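Local coordinates for protein putrescine aminotransferase (Halomonas elongata DSM 2581, PDB 6GWI) that probably transfers amino groups from putrescine or related amines to a keto or aldehyde acceptor, using pyridoxal-5'-phosphate as its cofactor, at residues His107-Phe112 and Val299-Ala304; Trp132-Gln137 and Glu305-Glu310; Asp250-Ala255 and Glu277-Pro282. One frame throughout, in Å; residues are numbered along the deposited sequence.

Interaction 1 (His107-Phe112 and Val299-Ala304); sequences HINRVF and VGDRVA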
ATOM      1  N   HIS B 107      24.197  -7.363  -9.719  1.00 31.69           N
ATOM      2  CA  HIS B 107      24.433  -6.641  -8.476  1.00 35.04           C
ATOM      3  C   HIS B 107      23.138  -6.231  -7.790  1.00 28.82           C
ATOM      4  O   HIS B 107      23.174  -5.482  -6.804  1.00 27.46           O
ATOM      5  CB  HIS B 107      25.255  -5.368  -8.721  1.00 30.56           C
ATOM      6  CG  HIS B 107      26.486  -5.592  -9.543  1.00 31.67           C
ATOM      7  ND1 HIS B 107      27.479  -6.474  -9.182  1.00 27.78           N
ATOM      8  CD2 HIS B 107      26.875  -5.045 -10.720  1.00 27.75           C
ATOM      9  CE1 HIS B 107      28.428  -6.462 -10.101  1.00 29.47           C
ATOM     10  NE2 HIS B 107      28.086  -5.604 -11.046  1.00 30.00           N
ATOM     11  N   ILE B 108      21.997  -6.705  -8.274  1.00 23.67           N
ATOM     12  CA  ILE B 108      20.703  -6.481  -7.637  1.00 29.27           C
ATOM     13  C   ILE B 108      20.189  -7.858  -7.239  1.00 37.89           C
ATOM     14  O   ILE B 108      19.618  -8.581  -8.066  1.00 31.61           O
ATOM     15  CB  ILE B 108      19.735  -5.742  -8.566  1.00 30.38           C
ATOM     16  CG1 ILE B 108      20.364  -4.396  -8.949  1.00 38.73           C
ATOM     17  CG2 ILE B 108      18.393  -5.531  -7.886  1.00 36.72           C
ATOM     18  CD1 ILE B 108      19.637  -3.641 -10.033  1.00 57.15           C
ATOM     19  N   ASN B 109      20.397  -8.235  -5.974  1.00 24.98           N
ATOM     20  CA  ASN B 109      20.188  -9.612  -5.544  1.00 27.33           C
ATOM     21  C   ASN B 109      19.214  -9.769  -4.380  1.00 29.70           C
ATOM     22  O   ASN B 109      19.055 -10.888  -3.878  1.00 28.88           O
ATOM     23  CB  ASN B 109      21.540 -10.237  -5.174  1.00 39.94           C
ATOM     24  CG  ASN B 109      22.499 -10.285  -6.349  1.00 50.05           C
ATOM     25  OD1 ASN B 109      22.197 -10.882  -7.382  1.00 53.48           O
ATOM     26  ND2 ASN B 109      23.660  -9.657  -6.196  1.00 42.01           N
ATOM     27  N   ARG B 110      18.557  -8.701  -3.933  1.00 22.04           N
ATOM     28  CA  ARG B 110      17.616  -8.804  -2.822  1.00 23.66           C
ATOM     29  C   ARG B 110      16.360  -8.003  -3.129  1.00 23.83           C
ATOM     30  O   ARG B 110      16.364  -7.086  -3.955  1.00 21.91           O
ATOM     31  CB  ARG B 110      18.240  -8.332  -1.501  1.00 26.83           C
ATOM     32  CG  ARG B 110      19.300  -9.284  -0.971  1.00 34.60           C
ATOM     33  CD  ARG B 110      20.211  -8.613   0.031  1.00 37.38           C
ATOM     34  NE  ARG B 110      21.347  -9.463   0.381  1.00 49.26           N
ATOM     35  CZ  ARG B 110      22.583  -9.311  -0.092  1.00 58.24           C
ATOM     36  NH1 ARG B 110      22.873  -8.337  -0.947  1.00 43.63           N
ATOM     37  NH2 ARG B 110      23.538 -10.143   0.298  1.00 87.99           N
ATOM     38  N   VAL B 111      15.268  -8.383  -2.473  1.00 18.49           N
ATOM     39  CA  VAL B 111      13.989  -7.706  -2.646  1.00 22.78           C
ATOM     40  C   VAL B 111      13.331  -7.519  -1.287  1.00 16.02           C
ATOM     41  O   VAL B 111      13.380  -8.403  -0.425  1.00 17.19           O
ATOM     42  CB  VAL B 111      13.060  -8.479  -3.609  1.00 26.13           C
ATOM     43  CG1 VAL B 111      12.700  -9.843  -3.042  1.00 36.64           C
ATOM     44  CG2 VAL B 111      11.807  -7.662  -3.901  1.00 37.88           C
ATOM     45  N   PHE B 112      12.733  -6.348  -1.099  1.00 21.94           N
ATOM     46  CA  PHE B 112      11.847  -6.051   0.020  1.00 24.56           C
ATOM     47  C   PHE B 112      10.436  -5.942  -0.545  1.00 20.15           C
ATOM     48  O   PHE B 112      10.189  -5.124  -1.439  1.00 21.30           O
ATOM     49  CB  PHE B 112      12.260  -4.753   0.714  1.00 14.79           C
ATOM     50  CG  PHE B 112      11.524  -4.487   1.999  1.00 20.10           C
ATOM     51  CD1 PHE B 112      10.198  -4.083   1.983  1.00 29.34           C
ATOM     52  CD2 PHE B 112      12.164  -4.616   3.220  1.00 21.01           C
ATOM     53  CE1 PHE B 112       9.518  -3.831   3.163  1.00 23.51           C
ATOM     54  CE2 PHE B 112      11.489  -4.364   4.402  1.00 24.09           C
ATOM     55  CZ  PHE B 112      10.165  -3.969   4.372  1.00 26.67           C
ATOM     56  N   VAL B 299      16.774  -4.400  -4.485  1.00 17.78           N
ATOM     57  CA  VAL B 299      17.775  -3.650  -3.734  1.00 25.75           C
ATOM     58  C   VAL B 299      19.151  -4.064  -4.232  1.00 24.24           C
ATOM     59  O   VAL B 299      19.494  -5.254  -4.219  1.00 23.92           O
ATOM     60  CB  VAL B 299      17.645  -3.891  -2.221  1.00 22.67           C
ATOM     61  CG1 VAL B 299      18.676  -3.068  -1.454  1.00 20.78           C
ATOM     62  CG2 VAL B 299      16.231  -3.570  -1.744  1.00 22.98           C
ATOM     63  N   GLY B 300      19.939  -3.079  -4.664  1.00 20.30           N
ATOM     64  CA  GLY B 300      21.278  -3.356  -5.127  1.00 30.22           C
ATOM     65  C   GLY B 300      22.219  -3.696  -3.988  1.00 23.93           C
ATOM     66  O   GLY B 300      21.986  -3.369  -2.823  1.00 24.01           O
ATOM     67  N   ASP B 301      23.323  -4.354  -4.354  1.00 18.73           N
ATOM     68  CA  ASP B 301      24.268  -4.846  -3.357  1.00 21.02           C
ATOM     69  C   ASP B 301      24.819  -3.721  -2.491  1.00 25.33           C
ATOM     70  O   ASP B 301      25.072  -3.918  -1.297  1.00 28.15           O
ATOM     71  CB  ASP B 301      25.423  -5.581  -4.042  1.00 23.75           C
ATOM     72  CG  ASP B 301      25.024  -6.938  -4.583  1.00 30.99           C
ATOM     73  OD1 ASP B 301      24.028  -7.510  -4.092  1.00 43.07           O
ATOM     74  OD2 ASP B 301      25.721  -7.441  -5.488  1.00 48.59           O
ATOM     75  N   ARG B 302      25.055  -2.547  -3.079  1.00 26.53           N
ATOM     76  CA  ARG B 302      25.642  -1.450  -2.313  1.00 32.66           C
ATOM     77  C   ARG B 302      24.729  -1.018  -1.172  1.00 23.05           C
ATOM     78  O   ARG B 302      25.183  -0.844  -0.035  1.00 19.89           O
ATOM     79  CB  ARG B 302      26.010  -0.286  -3.234  1.00 35.29           C
ATOM     80  CG  ARG B 302      26.543   0.918  -2.475  1.00 47.69           C
ATOM     81  CD  ARG B 302      27.279   1.900  -3.374  1.00 50.91           C
ATOM     82  NE  ARG B 302      28.468   1.252  -3.934  1.00 67.33           N
ATOM     83  CZ  ARG B 302      29.280   1.790  -4.839  1.00 58.03           C
ATOM     84  NH1 ARG B 302      29.055   3.010  -5.306  1.00 52.05           N
ATOM     85  NH2 ARG B 302      30.328   1.104  -5.270  1.00 49.59           N
ATOM     86  N   VAL B 303      23.441  -0.804  -1.453  1.00 22.96           N
ATOM     87  CA  VAL B 303      22.524  -0.420  -0.384  1.00 28.34           C
ATOM     88  C   VAL B 303      22.272  -1.603   0.546  1.00 26.15           C
ATOM     89  O   VAL B 303      22.240  -1.451   1.773  1.00 23.41           O
ATOM     90  CB  VAL B 303      21.210   0.133  -0.967  1.00 32.72           C
ATOM     91  CG1 VAL B 303      20.169   0.347   0.140  1.00 28.52           C
ATOM     92  CG2 VAL B 303      21.475   1.433  -1.711  1.00 39.80           C
ATOM     93  N   ALA B 304      22.090  -2.797  -0.020  1.00 25.15           N
ATOM     94  CA  ALA B 304      21.776  -3.964   0.798  1.00 26.43           C
ATOM     95  C   ALA B 304      22.875  -4.242   1.818  1.00 28.87           C
ATOM     96  O   ALA B 304      22.590  -4.554   2.981  1.00 26.10           O
ATOM     97  CB  ALA B 304      21.561  -5.181  -0.102  1.00 25.24           C
TER

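Interaction 2 (Trp132-Gln137 and Glu305-Glu310); sequences WALKGQ and ETLIEE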
ATOM      1  N   TRP B 132      22.465   6.543   3.838  1.00 16.82           N
ATOM      2  CA  TRP B 132      23.475   7.581   4.008  1.00 18.73           C
ATOM      3  C   TRP B 132      23.718   7.888   5.479  1.00 24.34           C
ATOM      4  O   TRP B 132      24.847   8.217   5.859  1.00 25.73           O
ATOM      5  CB  TRP B 132      23.062   8.835   3.238  1.00 19.35           C
ATOM      6  CG  TRP B 132      23.207   8.649   1.759  1.00 19.74           C
ATOM      7  CD1 TRP B 132      22.205   8.612   0.835  1.00 16.90           C
ATOM      8  CD2 TRP B 132      24.428   8.448   1.037  1.00 21.47           C
ATOM      9  NE1 TRP B 132      22.726   8.406  -0.417  1.00 24.09           N
ATOM     10  CE2 TRP B 132      24.088   8.303  -0.322  1.00 21.10           C
ATOM     11  CE3 TRP B 132      25.776   8.380   1.407  1.00 20.70           C
ATOM     12  CZ2 TRP B 132      25.047   8.098  -1.314  1.00 25.91           C
ATOM     13  CZ3 TRP B 132      26.728   8.177   0.418  1.00 24.70           C
ATOM     14  CH2 TRP B 132      26.358   8.033  -0.924  1.00 20.57           C
ATOM     15  N   ALA B 133      22.691   7.763   6.324  1.00 29.64           N
ATOM     16  CA  ALA B 133      22.901   7.907   7.760  1.00 23.02           C
ATOM     17  C   ALA B 133      23.875   6.854   8.276  1.00 22.58           C
ATOM     18  O   ALA B 133      24.780   7.164   9.060  1.00 24.97           O
ATOM     19  CB  ALA B 133      21.564   7.819   8.497  1.00 21.91           C
ATOM     20  N   LEU B 134      23.730   5.608   7.822  1.00 25.29           N
ATOM     21  CA  LEU B 134      24.641   4.562   8.271  1.00 20.50           C
ATOM     22  C   LEU B 134      26.045   4.763   7.713  1.00 25.42           C
ATOM     23  O   LEU B 134      27.020   4.314   8.325  1.00 31.91           O
ATOM     24  CB  LEU B 134      24.102   3.184   7.884  1.00 17.08           C
ATOM     25  CG  LEU B 134      22.826   2.722   8.589  1.00 23.33           C
ATOM     26  CD1 LEU B 134      22.259   1.481   7.906  1.00 23.08           C
ATOM     27  CD2 LEU B 134      23.091   2.456  10.060  1.00 25.00           C
ATOM     28  N   LYS B 135      26.176   5.443   6.570  1.00 30.35           N
ATOM     29  CA  LYS B 135      27.492   5.768   6.031  1.00 29.50           C
ATOM     30  C   LYS B 135      28.182   6.900   6.782  1.00 30.34           C
ATOM     31  O   LYS B 135      29.290   7.284   6.390  1.00 24.90           O
ATOM     32  CB  LYS B 135      27.389   6.170   4.555  1.00 31.55           C
ATOM     33  CG  LYS B 135      26.712   5.156   3.647  1.00 34.42           C
ATOM     34  CD  LYS B 135      27.545   3.905   3.415  1.00 29.00           C
ATOM     35  CE  LYS B 135      28.761   4.173   2.546  1.00 36.10           C
ATOM     36  NZ  LYS B 135      29.559   2.926   2.350  1.00 41.60           N
ATOM     37  N   GLY B 136      27.553   7.456   7.815  1.00 25.61           N
ATOM     38  CA  GLY B 136      28.119   8.589   8.518  1.00 32.54           C
ATOM     39  C   GLY B 136      27.919   9.916   7.825  1.00 32.87           C
ATOM     40  O   GLY B 136      28.634  10.875   8.130  1.00 28.23           O
ATOM     41  N   GLN B 137      26.960  10.007   6.908  1.00 31.01           N
ATOM     42  CA  GLN B 137      26.712  11.224   6.134  1.00 32.48           C
ATOM     43  C   GLN B 137      25.242  11.599   6.249  1.00 29.56           C
ATOM     44  O   GLN B 137      24.486  11.529   5.273  1.00 31.82           O
ATOM     45  CB  GLN B 137      27.121  11.011   4.677  1.00 28.95           C
ATOM     46  CG  GLN B 137      28.584  10.662   4.517  1.00 33.68           C
ATOM     47  CD  GLN B 137      29.010  10.572   3.070  1.00 41.38           C
ATOM     48  OE1 GLN B 137      28.990  11.560   2.336  1.00 48.75           O
ATOM     49  NE2 GLN B 137      29.386   9.373   2.647  1.00 44.47           N
ATOM     50  N   GLU B 305      24.139  -4.137   1.405  1.00 25.96           N
ATOM     51  CA  GLU B 305      25.235  -4.509   2.294  1.00 34.70           C
ATOM     52  C   GLU B 305      25.342  -3.559   3.480  1.00 29.09           C
ATOM     53  O   GLU B 305      25.638  -3.988   4.600  1.00 21.80           O
ATOM     54  CB  GLU B 305      26.549  -4.546   1.516  1.00 48.08           C
ATOM     55  CG  GLU B 305      26.741  -5.824   0.712  1.00 74.37           C
ATOM     56  CD  GLU B 305      26.832  -7.063   1.581  1.00 92.14           C
ATOM     57  OE1 GLU B 305      27.618  -7.058   2.553  1.00 89.73           O
ATOM     58  OE2 GLU B 305      26.110  -8.043   1.296  1.00 88.96           O
ATOM     59  N   THR B 306      25.131  -2.264   3.258  1.00 24.81           N
ATOM     60  CA  THR B 306      25.162  -1.322   4.370  1.00 27.57           C
ATOM     61  C   THR B 306      24.008  -1.582   5.334  1.00 24.65           C
ATOM     62  O   THR B 306      24.213  -1.658   6.551  1.00 26.70           O
ATOM     63  CB  THR B 306      25.139   0.110   3.838  1.00 33.44           C
ATOM     64  OG1 THR B 306      26.377   0.374   3.166  1.00 24.25           O
ATOM     65  CG2 THR B 306      24.966   1.109   4.969  1.00 33.03           C
ATOM     66  N   LEU B 307      22.787  -1.736   4.810  1.00 22.83           N
ATOM     67  CA  LEU B 307      21.646  -2.028   5.675  1.00 25.41           C
ATOM     68  C   LEU B 307      21.862  -3.318   6.461  1.00 20.96           C
ATOM     69  O   LEU B 307      21.616  -3.369   7.672  1.00 24.54           O
ATOM     70  CB  LEU B 307      20.359  -2.121   4.850  1.00 29.03           C
ATOM     71  CG  LEU B 307      19.854  -0.851   4.164  1.00 27.95           C
ATOM     72  CD1 LEU B 307      18.572  -1.133   3.384  1.00 30.18           C
ATOM     73  CD2 LEU B 307      19.624   0.253   5.183  1.00 26.44           C
ATOM     74  N   ILE B 308      22.335  -4.371   5.793  1.00 22.23           N
ATOM     75  CA  ILE B 308      22.507  -5.653   6.471  1.00 29.65           C
ATOM     76  C   ILE B 308      23.618  -5.560   7.510  1.00 41.94           C
ATOM     77  O   ILE B 308      23.417  -5.881   8.687  1.00 28.41           O
ATOM     78  CB  ILE B 308      22.787  -6.769   5.447  1.00 23.20           C
ATOM     79  CG1 ILE B 308      21.566  -6.983   4.551  1.00 21.62           C
ATOM     80  CG2 ILE B 308      23.142  -8.069   6.165  1.00 39.02           C
ATOM     81  CD1 ILE B 308      21.823  -7.863   3.357  1.00 24.75           C
ATOM     82  N   GLU B 309      24.804  -5.110   7.091  1.00 30.85           N
ATOM     83  CA  GLU B 309      25.988  -5.202   7.937  1.00 23.20           C
ATOM     84  C   GLU B 309      26.031  -4.126   9.011  1.00 26.50           C
ATOM     85  O   GLU B 309      26.614  -4.347  10.079  1.00 27.96           O
ATOM     86  CB  GLU B 309      27.252  -5.098   7.079  1.00 28.07           C
ATOM     87  CG  GLU B 309      27.499  -6.287   6.167  1.00 41.36           C
ATOM     88  CD  GLU B 309      27.560  -7.600   6.923  1.00 46.62           C
ATOM     89  OE1 GLU B 309      26.939  -8.580   6.462  1.00 44.20           O
ATOM     90  OE2 GLU B 309      28.208  -7.645   7.989  1.00 40.21           O
ATOM     91  N   GLU B 310      25.433  -2.964   8.748  1.00 29.62           N
ATOM     92  CA  GLU B 310      25.533  -1.823   9.643  1.00 28.07           C
ATOM     93  C   GLU B 310      24.223  -1.464  10.326  1.00 26.79           C
ATOM     94  O   GLU B 310      24.253  -0.804  11.369  1.00 28.50           O
ATOM     95  CB  GLU B 310      26.017  -0.584   8.869  1.00 39.45           C
ATOM     96  CG  GLU B 310      27.164  -0.837   7.895  1.00 42.93           C
ATOM     97  CD  GLU B 310      28.403  -1.409   8.554  1.00 71.15           C
ATOM     98  OE1 GLU B 310      28.615  -1.154   9.757  1.00 77.71           O
ATOM     99  OE2 GLU B 310      29.166  -2.116   7.861  1.00 79.10           O
TER

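Interaction 3 (Asp250-Ala255 and Glu277-Pro282); sequences DILLVA and EPDLMP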
ATOM      1  N   ASP B 250      28.662  11.077  -6.011  1.00 26.77           N
ATOM      2  CA  ASP B 250      28.358   9.902  -5.190  1.00 28.08           C
ATOM      3  C   ASP B 250      26.889   9.988  -4.781  1.00 29.96           C
ATOM      4  O   ASP B 250      26.527  10.449  -3.695  1.00 28.09           O
ATOM      5  CB  ASP B 250      29.292   9.833  -3.989  1.00 34.39           C
ATOM      6  CG  ASP B 250      29.199   8.511  -3.256  1.00 43.94           C
ATOM      7  OD1 ASP B 250      28.604   7.563  -3.808  1.00 41.88           O
ATOM      8  OD2 ASP B 250      29.729   8.419  -2.128  1.00 44.29           O
ATOM      9  N   ILE B 251      26.029   9.522  -5.680  1.00 24.98           N
ATOM     10  CA  ILE B 251      24.583   9.627  -5.529  1.00 28.16           C
ATOM     11  C   ILE B 251      23.954   8.308  -5.949  1.00 25.22           C
ATOM     12  O   ILE B 251      24.428   7.656  -6.883  1.00 24.32           O
ATOM     13  CB  ILE B 251      24.054  10.799  -6.386  1.00 37.50           C
ATOM     14  CG1 ILE B 251      22.536  10.919  -6.303  1.00 44.03           C
ATOM     15  CG2 ILE B 251      24.511  10.618  -7.839  1.00 56.84           C
ATOM     16  CD1 ILE B 251      21.961  12.014  -7.192  1.00 56.49           C
ATOM     17  N   LEU B 252      22.892   7.909  -5.255  1.00 26.96           N
ATOM     18  CA  LEU B 252      22.195   6.681  -5.607  1.00 27.87           C
ATOM     19  C   LEU B 252      21.265   6.920  -6.790  1.00 26.83           C
ATOM     20  O   LEU B 252      20.679   7.997  -6.942  1.00 30.61           O
ATOM     21  CB  LEU B 252      21.393   6.154  -4.419  1.00 29.90           C
ATOM     22  CG  LEU B 252      22.182   5.768  -3.169  1.00 31.96           C
ATOM     23  CD1 LEU B 252      21.229   5.413  -2.045  1.00 35.06           C
ATOM     24  CD2 LEU B 252      23.111   4.598  -3.454  1.00 27.79           C
ATOM     25  N   LEU B 253      21.098   5.885  -7.608  1.00 17.84           N
ATOM     26  CA  LEU B 253      20.166   5.905  -8.727  1.00 24.23           C
ATOM     27  C   LEU B 253      18.977   5.020  -8.384  1.00 27.79           C
ATOM     28  O   LEU B 253      19.148   3.828  -8.105  1.00 23.65           O
ATOM     29  CB  LEU B 253      20.831   5.419 -10.015  1.00 33.54           C
ATOM     30  CG  LEU B 253      19.909   5.259 -11.226  1.00 28.62           C
ATOM     31  CD1 LEU B 253      19.265   6.569 -11.611  1.00 20.83           C
ATOM     32  CD2 LEU B 253      20.680   4.688 -12.408  1.00 27.31           C
ATOM     33  N   VAL B 254      17.784   5.606  -8.407  1.00 23.11           N
ATOM     34  CA  VAL B 254      16.537   4.869  -8.241  1.00 20.89           C
ATOM     35  C   VAL B 254      15.816   4.893  -9.582  1.00 23.99           C
ATOM     36  O   VAL B 254      15.384   5.956 -10.048  1.00 22.13           O
ATOM     37  CB  VAL B 254      15.653   5.461  -7.136  1.00 23.53           C
ATOM     38  CG1 VAL B 254      14.385   4.624  -6.970  1.00 27.57           C
ATOM     39  CG2 VAL B 254      16.420   5.549  -5.827  1.00 16.52           C
ATOM     40  N   ALA B 255      15.687   3.728 -10.205  1.00 23.05           N
ATOM     41  CA  ALA B 255      14.915   3.571 -11.433  1.00 23.69           C
ATOM     42  C   ALA B 255      13.542   3.029 -11.048  1.00 25.18           C
ATOM     43  O   ALA B 255      13.426   1.882 -10.602  1.00 20.52           O
ATOM     44  CB  ALA B 255      15.631   2.644 -12.412  1.00 25.91           C
ATOM     45  N   GLU B 277      22.408   0.916 -14.193  1.00 27.04           N
ATOM     46  CA  GLU B 277      22.623   0.060 -13.030  1.00 50.77           C
ATOM     47  C   GLU B 277      22.083   0.803 -11.812  1.00 35.61           C
ATOM     48  O   GLU B 277      22.840   1.483 -11.099  1.00 25.18           O
ATOM     49  CB  GLU B 277      24.084  -0.322 -12.817  1.00106.54           C
ATOM     50  CG  GLU B 277      24.226  -1.460 -11.802  1.00120.01           C
ATOM     51  CD  GLU B 277      25.567  -1.477 -11.108  1.00 90.53           C
ATOM     52  OE1 GLU B 277      26.511  -0.863 -11.641  1.00 84.35           O
ATOM     53  OE2 GLU B 277      25.676  -2.098 -10.029  1.00 64.18           O
ATOM     54  N   PRO B 278      20.781   0.736 -11.568  1.00 38.99           N
ATOM     55  CA  PRO B 278      20.221   1.427 -10.407  1.00 31.07           C
ATOM     56  C   PRO B 278      20.629   0.744  -9.111  1.00 35.71           C
ATOM     57  O   PRO B 278      21.003  -0.432  -9.071  1.00 26.11           O
ATOM     58  CB  PRO B 278      18.708   1.345 -10.636  1.00 23.85           C
ATOM     59  CG  PRO B 278      18.522   0.160 -11.512  1.00 26.31           C
ATOM     60  CD  PRO B 278      19.732   0.114 -12.398  1.00 28.14           C
ATOM     61  N   ASP B 279      20.607   1.528  -8.044  1.00 24.05           N
ATOM     62  CA  ASP B 279      20.823   0.994  -6.709  1.00 25.96           C
ATOM     63  C   ASP B 279      19.536   0.449  -6.118  1.00 25.01           C
ATOM     64  O   ASP B 279      19.575  -0.474  -5.299  1.00 20.61           O
ATOM     65  CB  ASP B 279      21.422   2.081  -5.816  1.00 27.11           C
ATOM     66  CG  ASP B 279      22.787   2.533  -6.301  1.00 34.43           C
ATOM     67  OD1 ASP B 279      23.757   1.765  -6.138  1.00 28.38           O
ATOM     68  OD2 ASP B 279      22.878   3.637  -6.882  1.00 26.13           O
ATOM     69  N   LEU B 280      18.396   0.990  -6.539  1.00 17.36           N
ATOM     70  CA  LEU B 280      17.093   0.531  -6.083  1.00 23.84           C
ATOM     71  C   LEU B 280      16.118   0.592  -7.245  1.00 23.33           C
ATOM     72  O   LEU B 280      16.201   1.466  -8.106  1.00 25.03           O
ATOM     73  CB  LEU B 280      16.582   1.383  -4.917  1.00 19.22           C
ATOM     74  CG  LEU B 280      17.503   1.506  -3.700  1.00 24.42           C
ATOM     75  CD1 LEU B 280      17.078   2.676  -2.832  1.00 30.88           C
ATOM     76  CD2 LEU B 280      17.502   0.218  -2.890  1.00 27.91           C
ATOM     77  N   MET B 281      15.171  -0.358  -7.262  1.00 18.22           N
ATOM     78  CA  MET B 281      14.158  -0.424  -8.308  1.00 20.11           C
ATOM     79  C   MET B 281      12.818  -0.801  -7.686  1.00 23.89           C
ATOM     80  O   MET B 281      12.598  -1.971  -7.334  1.00 16.90           O
ATOM     81  CB  MET B 281      14.533  -1.427  -9.401  1.00 25.66           C
ATOM     82  CG  MET B 281      15.740  -1.043 -10.254  1.00 35.31           C
ATOM     83  SD  MET B 281      15.987  -2.137 -11.677  1.00 40.36           S
ATOM     84  CE  MET B 281      16.043  -3.731 -10.869  1.00 41.24           C
ATOM     85  N   PRO B 282      11.911   0.159  -7.514  1.00 14.64           N
ATOM     86  CA  PRO B 282      10.545  -0.201  -7.120  1.00 23.80           C
ATOM     87  C   PRO B 282       9.801  -0.853  -8.274  1.00 20.82           C
ATOM     88  O   PRO B 282      10.038  -0.560  -9.449  1.00 15.69           O
ATOM     89  CB  PRO B 282       9.914   1.137  -6.717  1.00 27.52           C
ATOM     90  CG  PRO B 282      10.732   2.182  -7.389  1.00 20.92           C
ATOM     91  CD  PRO B 282      12.119   1.620  -7.559  1.00 19.17           C
TER

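Interaction 1 (His107-Phe112 and Val299-Ala304)
Asp-301 opens the helix that follows strand 295-300, and its carboxylate reaches back to the edge of the neighbouring strand, where Asn-109 and Arg-110 meet it from different directions. The Asn-109 amide and the carboxylate meet obliquely, their planes 31° apart. ND2 donates to OD1 over 3.0 Å, using the lone pair on the side of the other oxygen, with OD1 lifted a little out of the amide plane. The Arg-110 chain runs extended from CG to NE along the contact, and its guanidinium is turned steeply to the carboxylate, 67° between planes; the salt bridge is long, NH1 standing 3.5 Å from OD1. On the way the arginine passes the Ala-304 methyl, one helical turn on, with its CD 3.7 Å from Ala-304 CB. The Asp-301 side chain folds beside its own backbone N (chi1 -73°), which keeps the carboxylate close to the His-107 backbone, and that same N donates to His-107 O at 2.7 Å, almost in line with the carbonyl. Val-299 N gives a straight 2.8 Å bond to Arg-110 O, the hydrogen-bonded antiparallel pair of the two strands. The Ile-108 side chain lies on the other face of the sheet from Arg-110 and Val-299, and packs on Met-281.

This is the strand-to-helix turn of the small antiparallel sheet, with Gly-300 as N-cap. In the dimer, Asn-109 O bonds His-14 of the second subunit, and Val-111 and Phe-112 continue the sheet into that chain. One carboxylate oxygen takes both an amide N-H and an arginine charge, while the aspartate sits in the first turn of the helix, where its negative charge would probably interact favourably with the positive end of the helix dipole.

Interaction 2 (Trp132-Gln137 and Glu305-Glu310)
Leu-134, in the last turn of helix 117-134, turns its CB toward Thr-306 of helix 301-311, and this is helix-to-helix packing far out from the centre of the chain, just where the first helix stops in a Schellman motif with Gly-136 at positive phi. Leu-134 CB rests 3.7 Å from the Thr-306 methyl CG2. CG lies beside the backbone N (chi1 -68°), and from there the two methyls spread over successive turns of the facing helix. CD1 goes to Thr-306 and Leu-307, 3.9 Å from Thr-306 O and 4.0 Å from Leu-307 CD2, the two leucine side chains crossing at about a right angle. CD2 takes the other direction and settles 3.7 Å from the backbone oxygen of Glu-310, near the helix end. Cut back to an alanine here, the side chain would keep its CB on Thr-306 CG2, but the loss of both methyls would probably open a gap beside Leu-307 CD2 and over the Glu-310 carbonyl.

Behind the contact, Leu-307 also packs on Met-127 and Arg-130 and Thr-306 on Tyr-131, earlier in helix 117-134, so the two helices stay together over more than this end. Ile-308, turned away from Leu-134, packs on Phe-22 of the second subunit. Lys-135 crosses Thr-306 with its chain bent at chi2 and chi3, which brings CD to 3.7 Å from Thr-306 OG1.

Interaction 3 (Asp250-Ala255 and Glu277-Pro282)
Val-254 and Leu-280 form the single bridge that links strand 252-255, in the parallel sheet of this fold-type-I, class-III aminotransferase, to strand 280-283, with 21° between the strand directions. Ahead of that strand, Pro-278 touches two residues through CB, 3.8 Å from Ala-255 CB and 4.1 Å from Leu-253 CG. Asp-279 comes next and bonds Leu-253 twice. Its backbone N donates to Leu-253 O, and its OD2 accepts Leu-253 N at 3.0 Å, through the lone pair facing away from OD1; the carboxylate, folded beside its own backbone N (chi1 -63°), thus stands in for a strand carbonyl. The Leu-252 methyl CD2 covers it, 3.5 Å from Asp-279 CG. Leu-280 N gives a weak bond to Leu-253 O, and Leu-280 O accepts Ala-255 N at 3.1 Å. Met-281 presents its CA hydrogen to Ala-255 O. Pro-282, its side chain about 6 Å from the pyridoxal-5'-phosphate, touches Asn-121 and Asp-256 of the cofactor pocket. Pro-282 CD sits 3.8 Å from Val-254 CG1 and 3.3 Å from Ala-255 O.

How the interactions relate
All three contacts lie on one side of the chain's centre. Interactions 1 and 3 are nearest, their centres 10 Å apart, and meet through strands 295-300 and 280-283, neighbours in the antiparallel sheet; Gly-300 N probably bonds Asp-279 O there. Interactions 1 and 2, 13 Å apart, share helix 301-311, and strand 108-114 leads on to helix 117-134. Trp-132 joins interaction 2 to interaction 3, packing on Asp-250 and Leu-252. Along the chain, interactions 1 and 2 cross, and interaction 3 is nested within the loops both close. The set thus runs from beside the cofactor pocket to the subunit interface, which interactions 1 and 2 touch.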